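PDB 6ED2: glycosyl hydrolase family 2, TIM barrel domain protein, which probably hydrolyses beta-D-glucuronides, as a gut bacterial beta-glucuronidase of glycosyl hydrolase family 2 with a TIM barrel domain. Local coordinates for residues Ala523-Gly537 with Phe568-Trp580. Sequence-based numbering, arbitrary orientation.
Sequences AKVLHGRPLIFTEYG and FDHYDFVQGELVW
L531 and F533 on one strand bond through their backbones to Q575, G576 and L578 of the next, and to F573 in the turn leading into it. Strands 531-535 and 574-580 are parallel neighbours in the TIM barrel, joined through helix 554-570 as a beta-alpha-beta crossover. L531 N donates to F573 O (2.9 Å), and L531 O accepts from Q575 N. F533 N and O bond to G576 O and L578 N. Y536 O, just after strand 531-535, accepts from W580 N.

F533, Y536 and F568 form an aromatic cluster between strand 531-535 and the end of helix 554-570. The F533 and F568 rings form an offset stack, with centroids 4.1 Å apart. F568 also turns its edge to one face of Y536, at 77° between planes. V579 CG2 covers the opposite face, 3.8 Å from the Y536 centroid. Y536 CG sits between its backbone N and carbonyl carbon (chi1 67°), which swings the ring between F568 and V579. An alanine in place of Y536 would probably leave the F568 edge and V579 CG2 without the ring that separates them.

At the other end, L526 CD1 lies over one face of F573, 3.4 Å from F573 CD1. A523 CB meets F573 CE2 obliquely.

Near the C-terminal strand ends, the E535 carboxylate lies flat on W580, its plane 10° from the ring. E535 OE2 forms a salt bridge with R353, and OE1 bonds to Y497 and a bound glycerol. The glycerol is probably from the crystallisation liquor. Its position is consistent with a pocket at this end of the barrel, where family 2 glycosidases generally have their active site. E535 CD stands 3.7 Å from W580 CD2.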
loop_
_atom_site.group_PDB
_atom_site.type_symbol
_atom_site.label_atom_id
_atom_site.label_comp_id
_atom_site.label_asym_id
_atom_site.label_seq_id
_atom_site.Cartn_x
_atom_site.Cartn_y
_atom_site.Cartn_z
ATOM N N ALA A 523 20.468 -31.833 -19.093
ATOM C CA ALA A 523 19.993 -32.943 -19.918
ATOM C C ALA A 523 21.087 -33.973 -20.145
ATOM O O ALA A 523 20.795 -35.165 -20.293
ATOM C CB ALA A 523 19.486 -32.431 -21.263
ATOM N N LYS A 524 22.347 -33.530 -20.165
ATOM C CA LYS A 524 23.455 -34.431 -20.457
ATOM C C LYS A 524 23.890 -35.229 -19.238
ATOM O O LYS A 524 24.398 -36.343 -19.400
ATOM C CB LYS A 524 24.644 -33.645 -21.012
ATOM C CG LYS A 524 24.480 -33.286 -22.478
ATOM C CD LYS A 524 25.340 -32.076 -22.850
ATOM C CE LYS A 524 25.013 -31.577 -24.261
ATOM N NZ LYS A 524 25.160 -30.091 -24.414
ATOM N N VAL A 525 23.693 -34.702 -18.019
ATOM C CA VAL A 525 24.197 -35.384 -16.829
ATOM C C VAL A 525 23.126 -36.167 -16.071
ATOM O O VAL A 525 23.476 -36.914 -15.142
ATOM C CB VAL A 525 24.905 -34.399 -15.873
ATOM C CG1 VAL A 525 25.959 -33.589 -16.622
ATOM C CG2 VAL A 525 23.897 -33.483 -15.173
ATOM N N LEU A 526 21.848 -36.060 -16.457
ATOM C CA LEU A 526 20.760 -36.625 -15.654
ATOM C C LEU A 526 20.629 -38.137 -15.828
ATOM O O LEU A 526 20.301 -38.849 -14.868
ATOM C CB LEU A 526 19.431 -35.955 -16.016
ATOM C CG LEU A 526 19.117 -34.626 -15.322
ATOM C CD1 LEU A 526 18.023 -33.907 -16.056
ATOM C CD2 LEU A 526 18.713 -34.827 -13.861
ATOM N N HIS A 527 20.836 -38.635 -17.044
ATOM C CA HIS A 527 20.795 -40.070 -17.347
ATOM C C HIS A 527 19.497 -40.709 -16.850
ATOM O O HIS A 527 19.493 -41.662 -16.067
ATOM C CB HIS A 527 22.027 -40.787 -16.776
ATOM C CG HIS A 527 23.322 -40.108 -17.109
ATOM N ND1 HIS A 527 23.680 -39.784 -18.402
ATOM C CD2 HIS A 527 24.338 -39.681 -16.320
ATOM C CE1 HIS A 527 24.859 -39.186 -18.393
ATOM N NE2 HIS A 527 25.273 -39.096 -17.141
ATOM N N GLY A 528 18.382 -40.164 -17.322
ATOM C CA GLY A 528 17.075 -40.704 -17.032
ATOM C C GLY A 528 16.393 -40.136 -15.797
ATOM O O GLY A 528 15.170 -40.224 -15.699
ATOM N N ARG A 529 17.144 -39.539 -14.877
ATOM C CA ARG A 529 16.592 -39.066 -13.608
ATOM C C ARG A 529 15.614 -37.904 -13.817
ATOM O O ARG A 529 15.865 -37.021 -14.642
ATOM C CB ARG A 529 17.719 -38.612 -12.681
ATOM C CG ARG A 529 18.541 -39.752 -12.076
ATOM C CD ARG A 529 19.732 -39.233 -11.273
ATOM N NE ARG A 529 20.684 -38.465 -12.082
ATOM C CZ ARG A 529 21.571 -37.609 -11.576
ATOM N NH1 ARG A 529 21.627 -37.382 -10.261
ATOM N NH2 ARG A 529 22.402 -36.962 -12.378
ATOM N N PRO A 530 14.503 -37.863 -13.068
ATOM C CA PRO A 530 13.678 -36.642 -13.040
ATOM C C PRO A 530 14.463 -35.459 -12.495
ATOM O O PRO A 530 15.368 -35.599 -11.665
ATOM C CB PRO A 530 12.514 -37.004 -12.106
ATOM C CG PRO A 530 12.581 -38.480 -11.896
ATOM C CD PRO A 530 13.998 -38.907 -12.164
ATOM N N LEU A 531 14.130 -34.284 -13.003
ATOM C CA LEU A 531 14.579 -33.028 -12.432
ATOM C C LEU A 531 13.346 -32.230 -12.030
ATOM O O LEU A 531 12.334 -32.237 -12.740
ATOM C CB LEU A 531 15.443 -32.241 -13.431
ATOM C CG LEU A 531 16.141 -30.963 -12.946
ATOM C CD1 LEU A 531 17.530 -30.792 -13.640
ATOM C CD2 LEU A 531 15.246 -29.748 -13.189
ATOM N N ILE A 532 13.417 -31.576 -10.873
ATOM C CA ILE A 532 12.379 -30.652 -10.451
ATOM C C ILE A 532 13.033 -29.340 -10.068
ATOM O O ILE A 532 14.235 -29.269 -9.778
ATOM C CB ILE A 532 11.536 -31.169 -9.272
ATOM C CG1 ILE A 532 12.332 -31.119 -7.971
ATOM C CG2 ILE A 532 11.021 -32.555 -9.541
ATOM C CD1 ILE A 532 11.458 -31.437 -6.767
ATOM N N PHE A 533 12.221 -28.292 -10.068
ATOM C CA PHE A 533 12.645 -27.005 -9.549
ATOM C C PHE A 533 12.075 -26.828 -8.152
ATOM O O PHE A 533 10.873 -27.008 -7.928
ATOM C CB PHE A 533 12.233 -25.880 -10.495
ATOM C CG PHE A 533 13.038 -25.874 -11.768
ATOM C CD1 PHE A 533 14.194 -25.121 -11.864
ATOM C CD2 PHE A 533 12.669 -26.678 -12.843
ATOM C CE1 PHE A 533 14.959 -25.152 -13.024
ATOM C CE2 PHE A 533 13.414 -26.699 -14.016
ATOM C CZ PHE A 533 14.561 -25.948 -14.101
ATOM N N THR A 534 12.949 -26.542 -7.206
ATOM C CA THR A 534 12.531 -26.341 -5.834
ATOM C C THR A 534 12.551 -24.877 -5.421
ATOM O O THR A 534 12.021 -24.551 -4.353
ATOM C CB THR A 534 13.419 -27.164 -4.885
ATOM O OG1 THR A 534 14.778 -27.096 -5.334
ATOM C CG2 THR A 534 12.959 -28.616 -4.867
ATOM N N GLU A 535 13.157 -23.994 -6.215
ATOM C CA GLU A 535 13.011 -22.557 -6.006
ATOM C C GLU A 535 13.086 -21.841 -7.340
ATOM O O GLU A 535 13.811 -22.260 -8.250
ATOM C CB GLU A 535 14.079 -21.964 -5.076
ATOM C CG GLU A 535 13.991 -22.488 -3.672
ATOM C CD GLU A 535 14.866 -21.754 -2.720
ATOM O OE1 GLU A 535 15.256 -20.605 -3.041
ATOM O OE2 GLU A 535 15.144 -22.330 -1.643
ATOM N N TYR A 536 12.346 -20.738 -7.417
ATOM C CA TYR A 536 12.321 -19.746 -8.482
ATOM C C TYR A 536 11.229 -18.740 -8.124
ATOM O O TYR A 536 10.308 -19.048 -7.355
ATOM C CB TYR A 536 12.076 -20.375 -9.856
ATOM C CG TYR A 536 10.710 -21.005 -10.087
ATOM C CD1 TYR A 536 9.766 -20.370 -10.894
ATOM C CD2 TYR A 536 10.374 -22.234 -9.534
ATOM C CE1 TYR A 536 8.528 -20.932 -11.134
ATOM C CE2 TYR A 536 9.136 -22.822 -9.783
ATOM C CZ TYR A 536 8.216 -22.164 -10.586
ATOM O OH TYR A 536 6.975 -22.724 -10.846
ATOM N N GLY A 537 11.375 -17.520 -8.642
ATOM C CA GLY A 537 10.445 -16.456 -8.326
ATOM C C GLY A 537 11.092 -15.084 -8.231
ATOM O O GLY A 537 12.312 -14.944 -8.378
ATOM N N PHE A 568 10.643 -24.633 -18.384
ATOM C CA PHE A 568 10.277 -25.903 -17.750
ATOM C C PHE A 568 9.622 -26.821 -18.760
ATOM O O PHE A 568 9.979 -27.998 -18.889
ATOM C CB PHE A 568 9.277 -25.714 -16.589
ATOM C CG PHE A 568 9.817 -25.016 -15.356
ATOM C CD1 PHE A 568 11.106 -24.510 -15.298
ATOM C CD2 PHE A 568 8.984 -24.844 -14.254
ATOM C CE1 PHE A 568 11.568 -23.873 -14.164
ATOM C CE2 PHE A 568 9.431 -24.197 -13.110
ATOM C CZ PHE A 568 10.727 -23.707 -13.059
ATOM N N ASP A 569 8.623 -26.290 -19.467
ATOM C CA ASP A 569 7.762 -27.104 -20.307
ATOM C C ASP A 569 8.498 -27.634 -21.530
ATOM O O ASP A 569 8.034 -28.591 -22.154
ATOM C CB ASP A 569 6.528 -26.292 -20.712
ATOM C CG ASP A 569 5.585 -26.025 -19.519
ATOM O OD1 ASP A 569 5.756 -26.698 -18.471
ATOM O OD2 ASP A 569 4.670 -25.161 -19.633
ATOM N N HIS A 570 9.644 -27.047 -21.858
ATOM C CA HIS A 570 10.424 -27.480 -23.007
ATOM C C HIS A 570 11.091 -28.843 -22.807
ATOM O O HIS A 570 11.360 -29.521 -23.799
ATOM C CB HIS A 570 11.487 -26.429 -23.319
ATOM C CG HIS A 570 12.223 -26.682 -24.593
ATOM N ND1 HIS A 570 11.615 -26.618 -25.828
ATOM C CD2 HIS A 570 13.514 -27.023 -24.826
ATOM C CE1 HIS A 570 12.504 -26.895 -26.767
ATOM N NE2 HIS A 570 13.663 -27.145 -26.185
ATOM N N TYR A 571 11.357 -29.265 -21.568
ATOM C CA TYR A 571 12.226 -30.412 -21.290
ATOM C C TYR A 571 11.427 -31.552 -20.672
ATOM O O TYR A 571 10.809 -31.379 -19.616
ATOM C CB TYR A 571 13.374 -30.004 -20.362
ATOM C CG TYR A 571 14.299 -28.979 -20.970
ATOM C CD1 TYR A 571 15.388 -29.372 -21.753
ATOM C CD2 TYR A 571 14.080 -27.613 -20.785
ATOM C CE1 TYR A 571 16.234 -28.433 -22.327
ATOM C CE2 TYR A 571 14.926 -26.662 -21.353
ATOM C CZ TYR A 571 16.001 -27.081 -22.123
ATOM O OH TYR A 571 16.848 -26.150 -22.685
ATOM N N ASP A 572 11.467 -32.726 -21.307
ATOM C CA ASP A 572 10.672 -33.862 -20.849
ATOM C C ASP A 572 11.102 -34.349 -19.467
ATOM O O ASP A 572 10.310 -34.994 -18.771
ATOM C CB ASP A 572 10.746 -35.016 -21.874
ATOM C CG ASP A 572 12.037 -35.879 -21.736
ATOM O OD1 ASP A 572 13.173 -35.327 -21.785
ATOM O OD2 ASP A 572 11.915 -37.126 -21.580
ATOM N N PHE A 573 12.329 -34.048 -19.052
ATOM C CA PHE A 573 12.809 -34.536 -17.767
ATOM C C PHE A 573 12.396 -33.649 -16.596
ATOM O O PHE A 573 12.558 -34.069 -15.444
ATOM C CB PHE A 573 14.334 -34.700 -17.787
ATOM C CG PHE A 573 15.097 -33.459 -18.208
ATOM C CD1 PHE A 573 15.306 -32.407 -17.322
ATOM C CD2 PHE A 573 15.632 -33.360 -19.488
ATOM C CE1 PHE A 573 16.021 -31.281 -17.693
ATOM C CE2 PHE A 573 16.342 -32.231 -19.874
ATOM C CZ PHE A 573 16.543 -31.192 -18.976
ATOM N N VAL A 574 11.857 -32.458 -16.846
ATOM C CA VAL A 574 11.382 -31.607 -15.754
ATOM C C VAL A 574 10.052 -32.176 -15.286
ATOM O O VAL A 574 9.064 -32.167 -16.025
ATOM C CB VAL A 574 11.241 -30.141 -16.175
ATOM C CG1 VAL A 574 10.612 -29.342 -15.036
ATOM C CG2 VAL A 574 12.607 -29.552 -16.539
ATOM N N GLN A 575 10.028 -32.695 -14.060
ATOM C CA GLN A 575 8.854 -33.410 -13.577
ATOM C C GLN A 575 8.223 -32.754 -12.359
ATOM O O GLN A 575 7.358 -33.361 -11.715
ATOM C CB GLN A 575 9.223 -34.864 -13.272
ATOM C CG GLN A 575 9.537 -35.663 -14.521
ATOM C CD GLN A 575 8.307 -35.879 -15.378
ATOM O OE1 GLN A 575 7.253 -36.242 -14.865
ATOM N NE2 GLN A 575 8.434 -35.661 -16.692
ATOM N N GLY A 576 8.615 -31.532 -12.034
ATOM C CA GLY A 576 8.009 -30.861 -10.910
ATOM C C GLY A 576 8.420 -29.411 -10.820
ATOM O O GLY A 576 9.549 -29.062 -11.186
ATOM N N GLU A 577 7.509 -28.559 -10.341
ATOM C CA GLU A 577 7.790 -27.143 -10.114
ATOM C C GLU A 577 7.289 -26.780 -8.726
ATOM O O GLU A 577 6.087 -26.845 -8.453
ATOM C CB GLU A 577 7.137 -26.258 -11.183
ATOM C CG GLU A 577 5.660 -26.563 -11.422
ATOM C CD GLU A 577 5.141 -25.955 -12.715
ATOM O OE1 GLU A 577 5.526 -26.436 -13.815
ATOM O OE2 GLU A 577 4.349 -24.991 -12.629
ATOM N N LEU A 578 8.204 -26.424 -7.845
ATOM C CA LEU A 578 7.849 -25.934 -6.524
ATOM C C LEU A 578 8.421 -24.532 -6.468
ATOM O O LEU A 578 9.645 -24.354 -6.527
ATOM C CB LEU A 578 8.395 -26.824 -5.407
ATOM C CG LEU A 578 8.057 -28.312 -5.486
ATOM C CD1 LEU A 578 8.618 -29.022 -4.266
ATOM C CD2 LEU A 578 6.577 -28.588 -5.610
ATOM N N VAL A 579 7.534 -23.539 -6.410
ATOM C CA VAL A 579 7.948 -22.149 -6.548
ATOM C C VAL A 579 8.326 -21.624 -5.175
ATOM O O VAL A 579 7.836 -22.103 -4.147
ATOM C CB VAL A 579 6.832 -21.313 -7.222
ATOM C CG1 VAL A 579 5.623 -21.144 -6.293
ATOM C CG2 VAL A 579 7.359 -19.955 -7.694
ATOM N N TRP A 580 9.241 -20.656 -5.147
ATOM C CA TRP A 580 9.589 -19.942 -3.923
ATOM C C TRP A 580 8.827 -18.619 -3.890
ATOM O O TRP A 580 9.000 -17.793 -4.785
ATOM C CB TRP A 580 11.084 -19.673 -3.888
ATOM C CG TRP A 580 11.635 -19.331 -2.547
ATOM C CD1 TRP A 580 12.170 -18.137 -2.162
ATOM C CD2 TRP A 580 11.753 -20.209 -1.430
ATOM N NE1 TRP A 580 12.613 -18.220 -0.867
ATOM C CE2 TRP A 580 12.361 -19.481 -0.392
ATOM C CE3 TRP A 580 11.391 -21.543 -1.202
ATOM C CZ2 TRP A 580 12.620 -20.040 0.861
ATOM C CZ3 TRP A 580 11.638 -22.092 0.037
ATOM C CH2 TRP A 580 12.253 -21.341 1.055
#